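PDB 2IMH: major pilin protein fimA from Silicibacter pomeroyi, which is of unknown function but belongs to the DUF1028 family, whose biochemical role has yet to be established. Local coordinates for residues A48-T51 and F52-E55; L58-R62 and D63-P67; L196-K199 and A200-D204; Y205-W208 and A209-P213. All coordinates share one frame; numbering follows the deposited sequence. Where two conformers were deposited one is given.

Contact 1: residues A48-T51 and F52-E55; sequences APST and FWGE
Torsions of Ser50 and Trp53 bring two groups together: a chi1 of 171° puts Ser50 OG opposite its own backbone N, turned toward the first helical turn, while a chi1 of -85° sets Trp53 CG beside its backbone N, on the side where Ser50 CB lies under the five-membered ring. Ser50 OG accepts the amide hydrogen of Trp53 N at 3.0 Å, with a fairly straight N-H...O angle of 157°. Ser50 CB sits 3.9 Å from the centroid of the Trp53 five-membered ring, over its face, a CH-pi contact. An alanine in place of Trp53 is likely to leave Ser50 CB without the indole face and to open a gap beside Val74 and Arg84, which the ring also touches. On the outer side, Thr51 OG1 stands over one face of the Phe52 ring, near the rim, and Ser50 OG meets the edge of that ring. Thr51 O receives Glu55 N at 3.3 Å and, weakly, Gly54 N at 3.1 Å. Ser44 binds Ser50 O, tying the turn to strand 40-45. A serine accepting from the amide three residues on is the classical N-cap, here starting helix 51-62.

Contact 2: residues L58-R62 and D63-P67; sequences LQHLR and DGSHP
His60 O is the acceptor on which the helix end converges: Ser65 N donates to it at 3.0 Å, Asp63 N reaches it weakly at 3.3 Å, and a water that also contacts Ser65 OG adds a further weak bond. One residue on, Leu61 O takes Gly64 N at 3.1 Å, the donor standing well above the carbonyl plane. The backbone N of Asp63 bonds to Gln59 O, and its OD2 receives Gln59 NE2 at 3.0 Å along a nearly straight path (173°); OD2 lies in the amide plane of Gln59, whereas NE2 approaches from above the carboxylate plane of Asp63. The bend of Gln59 at chi2 (58°) makes this reach possible, and its OE1 accepts Arg62 NH2 at 2.9 Å, fixing which way the amide is turned. Arg62 is anchored further by Asn38 and by a salt bridge to Asp36. On the apolar side, Leu61 CD2 packs 4.0 Å from Pro67 CG, bringing the first residue of helix 67-76 against the end of helix 51-62. Gly64 has a phi of 92°, where a CB would run into the preceding carbonyl; with the nested bonds Ser65 N to His60 O and Gly64 N to Leu61 O, it is the C-prime residue of a Schellman motif.

Contact 3: residues L196-K199 and A200-D204; sequences LYQK and ATTGD
Thr201 and Thr202 each turn a hydroxyl back onto a carbonyl four residues earlier. Thr201 OG1 donates to Tyr197 O at 2.8 Å and Thr202 OG1 to Gln198 O at 2.7 Å, in both cases with the donor tilted from the carbonyl plane. The two threonines share one rotamer, with chi1 of 61° and 63°: OG1 is wedged between the backbone N and the carbonyl carbon, and the methyl lies beside the N. In Thr201 this choice has a second consequence, for the hydroxyl comes to stand 3.8 Å above the Tyr197 ring plane, over its centre, while the methyl CG2 lies 3.6 Å from Tyr197 CE1. Tyr197 CG, swung opposite the backbone N (chi1 167°), places the ring beside Thr201. The two side chains cross at about a right angle, and the ring also touches Leu147 and Arg144 of helix 142-155.

This is the C-terminal end of helix 189-200, where side-chain hydroxyls supplement weak amide bonds to the last carbonyls. The regular bond from Ala200 N to Leu196 O measures 2.9 Å; Thr201 N reaches Gln198 O weakly at 3.4 Å, and the hydroxyl of Thr202 is the closer donor to that oxygen. A water bridges the end of the helix and the residues that follow, donating to Lys199 O and Thr202 O. Gly203, at positive phi, lies where the chain passes toward helix 203-209. On the inner side, the methyl of Ala200 rests 3.3 Å from Leu196 O and touches Leu180 of strand 175-182, which Leu196 and Tyr197 touch as well.

Contact 4: residues Y205-W208 and A209-P213; sequences YADW and ARQVP
Helical pairing runs out between Tyr205 and Gln211: Ala209 N bonds to Tyr205 O at 2.9 Å and Arg210 N to Ala206 O at 3.2 Å, after which Gln211 N meets Trp208 O at 2.9 Å, an i to i+3 bond. The backbone records the same change, psi moving from -22° at Ala209 to 0° at Arg210 and an extended 157° at Val212. Asp207 and Arg210 lie alongside each other in a salt bridge, with Asp207 OD1 2.9 Å from Arg210 NH2 and met on its syn side; Arg210 NE adds a weak bond to the same oxygen. Gln211 NE2 binds Asp207 O at 3.0 Å, from above the carbonyl plane, and a water joins that nitrogen to Asp207 OD2. Val212 CG1 meets Trp208 CZ2 at 3.9 Å, the two side chains crossing obliquely. A glycine in place of Trp208 would probably leave Val212 CG1 without this support. The indole also stacks on His231 of the C-terminal hexahistidine run, probably a tag. Asp223 forms a salt bridge with Arg210 NH2, and its backbone N donates to Gln211 OE1, tying the residues after helix 203-209 to the later chain, while Tyr205 leans on Ala200 at the end of helix 189-200.

The four contacts follow one another along the chain as two pairs. Contacts 1 and 2 mark the beginning and end of helix 51-62, their centres 16 Å apart; contact 1 links it to the loop after strand 40-45, and contact 2 hands the chain on to helix 67-76. Contacts 3 and 4, with centres 11 Å apart, touch each other and both use helix 203-209, contact 3 joining it to helix 189-200 and contact 4 ending it. Contacts 1 and 3 lie on opposite sides of the chain's centre, 30 Å apart between centres. The first pair thus bounds helix 51-62; the second spans the two successive helices 189-200 and 203-209 near the C-terminus.

Contact 1: residues A48-T51 and F52-E55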
# COMPACT_ATOMS: atom_id res chain seq x y z
N ALA A 48 17.38 5.11 2.21
CA ALA A 48 17.60 5.76 0.93
C ALA A 48 16.74 4.98 -0.08
O ALA A 48 17.25 4.11 -0.80
CB ALA A 48 19.07 5.70 0.55
N PRO A 49 15.45 5.29 -0.13
CA PRO A 49 14.51 4.50 -0.94
C PRO A 49 14.77 4.63 -2.44
O PRO A 49 15.14 5.71 -2.92
CB PRO A 49 13.15 5.11 -0.58
CG PRO A 49 13.46 6.53 -0.17
CD PRO A 49 14.77 6.40 0.57
N SER A 50 14.58 3.53 -3.17
CA SER A 50 14.74 3.52 -4.60
C SER A 50 13.38 3.45 -5.29
O SER A 50 12.70 2.42 -5.20
CB SER A 50 15.55 2.29 -5.03
OG SER A 50 15.55 2.12 -6.45
N THR A 51 13.00 4.52 -5.98
CA THR A 51 11.78 4.45 -6.80
C THR A 51 11.91 3.34 -7.85
O THR A 51 10.94 2.64 -8.16
CB THR A 51 11.50 5.78 -7.50
OG1 THR A 51 12.65 6.17 -8.27
CG2 THR A 51 11.20 6.87 -6.47
N PHE A 52 13.12 3.13 -8.36
CA PHE A 52 13.36 2.06 -9.33
C PHE A 52 12.97 0.69 -8.82
O PHE A 52 12.31 -0.08 -9.53
CB PHE A 52 14.81 2.11 -9.78
CG PHE A 52 15.21 3.48 -10.25
CD1 PHE A 52 14.81 3.93 -11.50
CD2 PHE A 52 15.89 4.35 -9.40
CE1 PHE A 52 15.14 5.22 -11.94
CE2 PHE A 52 16.22 5.65 -9.82
CZ PHE A 52 15.85 6.08 -11.09
N TRP A 53 13.37 0.39 -7.59
CA TRP A 53 13.06 -0.91 -7.01
C TRP A 53 11.56 -1.16 -7.06
O TRP A 53 11.12 -2.26 -7.37
CB TRP A 53 13.49 -0.92 -5.57
CG TRP A 53 14.94 -1.27 -5.36
CD1 TRP A 53 15.95 -1.25 -6.28
CD2 TRP A 53 15.53 -1.64 -4.12
NE1 TRP A 53 17.15 -1.63 -5.69
CE2 TRP A 53 16.91 -1.86 -4.36
CE3 TRP A 53 15.03 -1.81 -2.82
CZ2 TRP A 53 17.79 -2.25 -3.34
CZ3 TRP A 53 15.91 -2.20 -1.81
CH2 TRP A 53 17.28 -2.43 -2.08
N GLY A 54 10.78 -0.13 -6.73
CA GLY A 54 9.32 -0.29 -6.62
C GLY A 54 8.69 -0.63 -7.96
O GLY A 54 7.75 -1.42 -8.03
N GLU A 55 9.18 0.00 -9.01
CA GLU A 55 8.67 -0.24 -10.36
C GLU A 55 9.20 -1.56 -10.93
O GLU A 55 8.46 -2.37 -11.47
CB GLU A 55 9.08 0.92 -11.29
CG GLU A 55 8.49 2.27 -10.90
CD GLU A 55 8.91 3.42 -11.83
OE1 GLU A 55 9.85 3.24 -12.64
OE2 GLU A 55 8.30 4.52 -11.73

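Contact 2: residues L58-R62 and D63-P67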
# COMPACT_ATOMS: atom_id res chain seq x y z
N LEU A 58 7.74 -5.00 -9.80
CA LEU A 58 6.45 -5.30 -10.43
C LEU A 58 6.65 -5.92 -11.83
O LEU A 58 5.96 -6.88 -12.21
CB LEU A 58 5.58 -4.05 -10.53
CG LEU A 58 5.10 -3.49 -9.18
CD1 LEU A 58 4.30 -2.21 -9.39
CD2 LEU A 58 4.25 -4.50 -8.39
N GLN A 59 7.61 -5.40 -12.58
CA GLN A 59 7.93 -6.00 -13.88
C GLN A 59 8.38 -7.45 -13.75
O GLN A 59 7.98 -8.30 -14.54
CB GLN A 59 8.98 -5.16 -14.62
CG GLN A 59 9.17 -5.62 -16.06
CD GLN A 59 7.89 -5.57 -16.88
OE1 GLN A 59 7.15 -4.58 -16.85
NE2 GLN A 59 7.64 -6.62 -17.65
N HIS A 60 9.20 -7.75 -12.74
CA HIS A 60 9.62 -9.14 -12.55
C HIS A 60 8.44 -10.06 -12.25
O HIS A 60 8.41 -11.19 -12.70
CB HIS A 60 10.70 -9.27 -11.49
CG HIS A 60 12.02 -8.71 -11.92
ND1 HIS A 60 12.94 -9.45 -12.63
CD2 HIS A 60 12.56 -7.48 -11.76
CE1 HIS A 60 14.00 -8.71 -12.88
NE2 HIS A 60 13.80 -7.51 -12.36
N LEU A 61 7.49 -9.57 -11.45
CA LEU A 61 6.25 -10.31 -11.19
C LEU A 61 5.43 -10.53 -12.47
O LEU A 61 4.90 -11.63 -12.69
CB LEU A 61 5.40 -9.57 -10.17
CG LEU A 61 5.90 -9.58 -8.72
CD1 LEU A 61 4.99 -8.69 -7.82
CD2 LEU A 61 6.05 -10.98 -8.14
N ARG A 62 5.29 -9.48 -13.30
CA ARG A 62 4.53 -9.60 -14.55
C ARG A 62 5.14 -10.69 -15.40
O ARG A 62 4.44 -11.40 -16.08
CB ARG A 62 4.59 -8.32 -15.38
CG ARG A 62 3.89 -7.14 -14.81
CD ARG A 62 3.88 -5.98 -15.78
NE ARG A 62 3.33 -4.83 -15.07
CZ ARG A 62 4.05 -3.85 -14.54
NH1 ARG A 62 3.43 -2.87 -13.88
NH2 ARG A 62 5.37 -3.82 -14.67
N ASP A 63 6.47 -10.77 -15.37
CA ASP A 63 7.21 -11.70 -16.21
C ASP A 63 7.38 -13.09 -15.60
O ASP A 63 8.13 -13.92 -16.12
CB ASP A 63 8.56 -11.08 -16.59
CG ASP A 63 8.41 -9.90 -17.56
OD1 ASP A 63 7.40 -9.82 -18.31
OD2 ASP A 63 9.32 -9.05 -17.58
N GLY A 64 6.64 -13.37 -14.52
CA GLY A 64 6.55 -14.74 -13.99
C GLY A 64 7.55 -15.15 -12.92
O GLY A 64 7.79 -16.35 -12.73
N SER A 65 8.13 -14.17 -12.23
CA SER A 65 8.97 -14.46 -11.07
C SER A 65 8.14 -14.60 -9.79
O SER A 65 7.25 -13.78 -9.54
CB SER A 65 9.99 -13.34 -10.83
OG SER A 65 10.97 -13.26 -11.84
N HIS A 66 8.49 -15.57 -8.95
CA HIS A 66 7.98 -15.63 -7.59
C HIS A 66 8.45 -14.37 -6.84
O HIS A 66 9.56 -13.90 -7.08
CB HIS A 66 8.50 -16.89 -6.87
CG HIS A 66 8.02 -17.02 -5.46
ND1 HIS A 66 6.99 -17.86 -5.09
CD2 HIS A 66 8.42 -16.39 -4.32
CE1 HIS A 66 6.77 -17.74 -3.80
NE2 HIS A 66 7.62 -16.85 -3.30
N PRO A 67 7.60 -13.80 -5.96
CA PRO A 67 8.00 -12.62 -5.18
C PRO A 67 9.40 -12.68 -4.55
O PRO A 67 10.12 -11.69 -4.57
CB PRO A 67 6.93 -12.54 -4.09
CG PRO A 67 5.70 -13.09 -4.77
CD PRO A 67 6.19 -14.19 -5.68
O HOH W 1 10.74 -12.89 -14.40
O HOH W 2 4.62 -11.17 -19.12

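Contact 3: residues L196-K199 and A200-D204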
# COMPACT_ATOMS: atom_id res chain seq x y z
N LEU A 196 -10.47 11.29 4.48
CA LEU A 196 -10.41 11.35 3.02
C LEU A 196 -11.04 10.10 2.41
O LEU A 196 -11.78 10.18 1.42
CB LEU A 196 -8.95 11.50 2.55
CG LEU A 196 -8.66 11.40 1.04
CD1 LEU A 196 -9.44 12.43 0.23
CD2 LEU A 196 -7.17 11.58 0.85
N TYR A 197 -10.75 8.96 3.02
CA TYR A 197 -11.34 7.69 2.59
C TYR A 197 -12.88 7.73 2.62
O TYR A 197 -13.53 7.31 1.66
CB TYR A 197 -10.79 6.52 3.42
CG TYR A 197 -11.60 5.27 3.23
CD1 TYR A 197 -11.41 4.47 2.12
CD2 TYR A 197 -12.58 4.92 4.16
CE1 TYR A 197 -12.18 3.31 1.92
CE2 TYR A 197 -13.35 3.76 3.98
CZ TYR A 197 -13.15 2.98 2.86
OH TYR A 197 -13.91 1.84 2.68
N GLN A 198 -13.46 8.25 3.71
CA GLN A 198 -14.91 8.33 3.79
C GLN A 198 -15.48 9.23 2.70
O GLN A 198 -16.49 8.89 2.06
CB GLN A 198 -15.38 8.79 5.17
CG GLN A 198 -15.05 7.82 6.31
CD GLN A 198 -15.53 6.39 6.08
OE1 GLN A 198 -14.90 5.45 6.55
NE2 GLN A 198 -16.63 6.23 5.36
N LYS A 199 -14.82 10.35 2.46
CA LYS A 199 -15.27 11.27 1.43
C LYS A 199 -15.16 10.66 0.03
O LYS A 199 -16.00 10.91 -0.83
CB LYS A 199 -14.50 12.58 1.52
CG LYS A 199 -14.94 13.46 2.69
CD LYS A 199 -14.08 14.72 2.81
CE LYS A 199 -14.62 15.70 3.86
NZ LYS A 199 -14.65 15.20 5.27
N ALA A 200 -14.13 9.83 -0.17
CA ALA A 200 -13.83 9.30 -1.49
C ALA A 200 -14.67 8.08 -1.85
O ALA A 200 -14.66 7.61 -3.01
CB ALA A 200 -12.32 8.99 -1.63
N THR A 201 -15.40 7.55 -0.87
CA THR A 201 -16.08 6.26 -1.06
C THR A 201 -17.57 6.29 -0.74
O THR A 201 -18.20 5.24 -0.62
CB THR A 201 -15.43 5.13 -0.25
OG1 THR A 201 -15.49 5.44 1.15
CG2 THR A 201 -13.97 4.97 -0.68
N THR A 202 -18.12 7.50 -0.61
CA THR A 202 -19.53 7.65 -0.25
C THR A 202 -20.19 8.77 -1.06
O THR A 202 -19.50 9.61 -1.67
CB THR A 202 -19.70 7.99 1.26
OG1 THR A 202 -19.07 9.24 1.52
CG2 THR A 202 -19.04 6.92 2.17
N GLY A 203 -21.53 8.81 -1.07
CA GLY A 203 -22.24 9.99 -1.58
C GLY A 203 -21.99 10.34 -3.04
O GLY A 203 -21.71 9.46 -3.87
N ASP A 204 -22.09 11.64 -3.33
CA ASP A 204 -21.95 12.18 -4.69
C ASP A 204 -20.65 11.74 -5.35
O ASP A 204 -20.63 11.27 -6.50
CB ASP A 204 -22.01 13.72 -4.64
CG ASP A 204 -21.62 14.37 -5.96
OD1 ASP A 204 -22.28 14.09 -6.98
OD2 ASP A 204 -20.65 15.17 -5.96
O HOH W 3 -18.46 11.97 -0.19

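Contact 4: residues Y205-W208 and A209-P213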
# COMPACT_ATOMS: atom_id res chain seq x y z
N TYR A 205 -19.55 11.84 -4.60
CA TYR A 205 -18.25 11.53 -5.19
C TYR A 205 -18.20 10.07 -5.63
O TYR A 205 -17.78 9.76 -6.76
CB TYR A 205 -17.11 11.84 -4.24
CG TYR A 205 -15.77 11.53 -4.85
CD1 TYR A 205 -15.09 12.48 -5.62
CD2 TYR A 205 -15.18 10.27 -4.67
CE1 TYR A 205 -13.83 12.18 -6.20
CE2 TYR A 205 -13.93 9.98 -5.23
CZ TYR A 205 -13.27 10.92 -5.99
OH TYR A 205 -12.05 10.58 -6.52
N ALA A 206 -18.65 9.16 -4.76
CA ALA A 206 -18.62 7.74 -5.11
C ALA A 206 -19.56 7.46 -6.29
O ALA A 206 -19.24 6.66 -7.18
CB ALA A 206 -18.97 6.89 -3.91
N ASP A 207 -20.68 8.17 -6.33
CA ASP A 207 -21.64 8.03 -7.44
C ASP A 207 -21.00 8.43 -8.77
O ASP A 207 -21.18 7.74 -9.78
CB ASP A 207 -22.88 8.88 -7.19
CG ASP A 207 -23.88 8.78 -8.33
OD1 ASP A 207 -24.45 7.67 -8.52
OD2 ASP A 207 -24.06 9.79 -9.05
N TRP A 208 -20.25 9.53 -8.77
CA TRP A 208 -19.52 9.97 -9.95
C TRP A 208 -18.42 8.95 -10.33
O TRP A 208 -18.26 8.57 -11.50
CB TRP A 208 -18.90 11.35 -9.70
CG TRP A 208 -17.88 11.67 -10.74
CD1 TRP A 208 -18.10 12.09 -12.03
CD2 TRP A 208 -16.47 11.55 -10.59
NE1 TRP A 208 -16.90 12.27 -12.68
CE2 TRP A 208 -15.88 11.93 -11.82
CE3 TRP A 208 -15.65 11.15 -9.53
CZ2 TRP A 208 -14.50 11.91 -12.02
CZ3 TRP A 208 -14.28 11.14 -9.73
CH2 TRP A 208 -13.72 11.52 -10.97
N ALA A 209 -17.66 8.50 -9.32
CA ALA A 209 -16.48 7.66 -9.56
C ALA A 209 -16.84 6.30 -10.18
O ALA A 209 -16.00 5.65 -10.81
CB ALA A 209 -15.70 7.48 -8.26
N ARG A 210 -18.09 5.85 -10.01
CA ARG A 210 -18.51 4.60 -10.69
C ARG A 210 -18.92 4.79 -12.17
O ARG A 210 -19.30 3.82 -12.83
CB ARG A 210 -19.63 3.90 -9.92
CG ARG A 210 -20.85 4.76 -9.75
CD ARG A 210 -22.17 3.96 -9.63
NE ARG A 210 -23.29 4.90 -9.74
CZ ARG A 210 -23.94 5.18 -10.86
NH1 ARG A 210 -23.64 4.55 -12.00
NH2 ARG A 210 -24.91 6.08 -10.85
N GLN A 211 -18.85 6.03 -12.66
CA GLN A 211 -19.26 6.34 -14.03
C GLN A 211 -18.10 6.65 -14.96
O GLN A 211 -18.31 7.23 -16.04
CB GLN A 211 -20.24 7.52 -14.05
CG GLN A 211 -21.50 7.25 -13.25
CD GLN A 211 -22.42 8.44 -13.21
OE1 GLN A 211 -22.80 8.97 -14.25
NE2 GLN A 211 -22.76 8.88 -12.00
N VAL A 212 -16.89 6.26 -14.55
CA VAL A 212 -15.69 6.53 -15.34
C VAL A 212 -15.02 5.22 -15.84
O VAL A 212 -15.21 4.15 -15.23
CB VAL A 212 -14.68 7.40 -14.55
CG1 VAL A 212 -15.41 8.60 -13.96
CG2 VAL A 212 -14.01 6.59 -13.42
N PRO A 213 -14.23 5.31 -16.92
CA PRO A 213 -13.54 4.09 -17.42
C PRO A 213 -12.82 3.26 -16.36
O PRO A 213 -12.14 3.81 -15.46
CB PRO A 213 -12.52 4.65 -18.41
CG PRO A 213 -13.22 5.85 -18.99
CD PRO A 213 -13.99 6.47 -17.81
O HOH W 4 -25.15 10.75 -11.80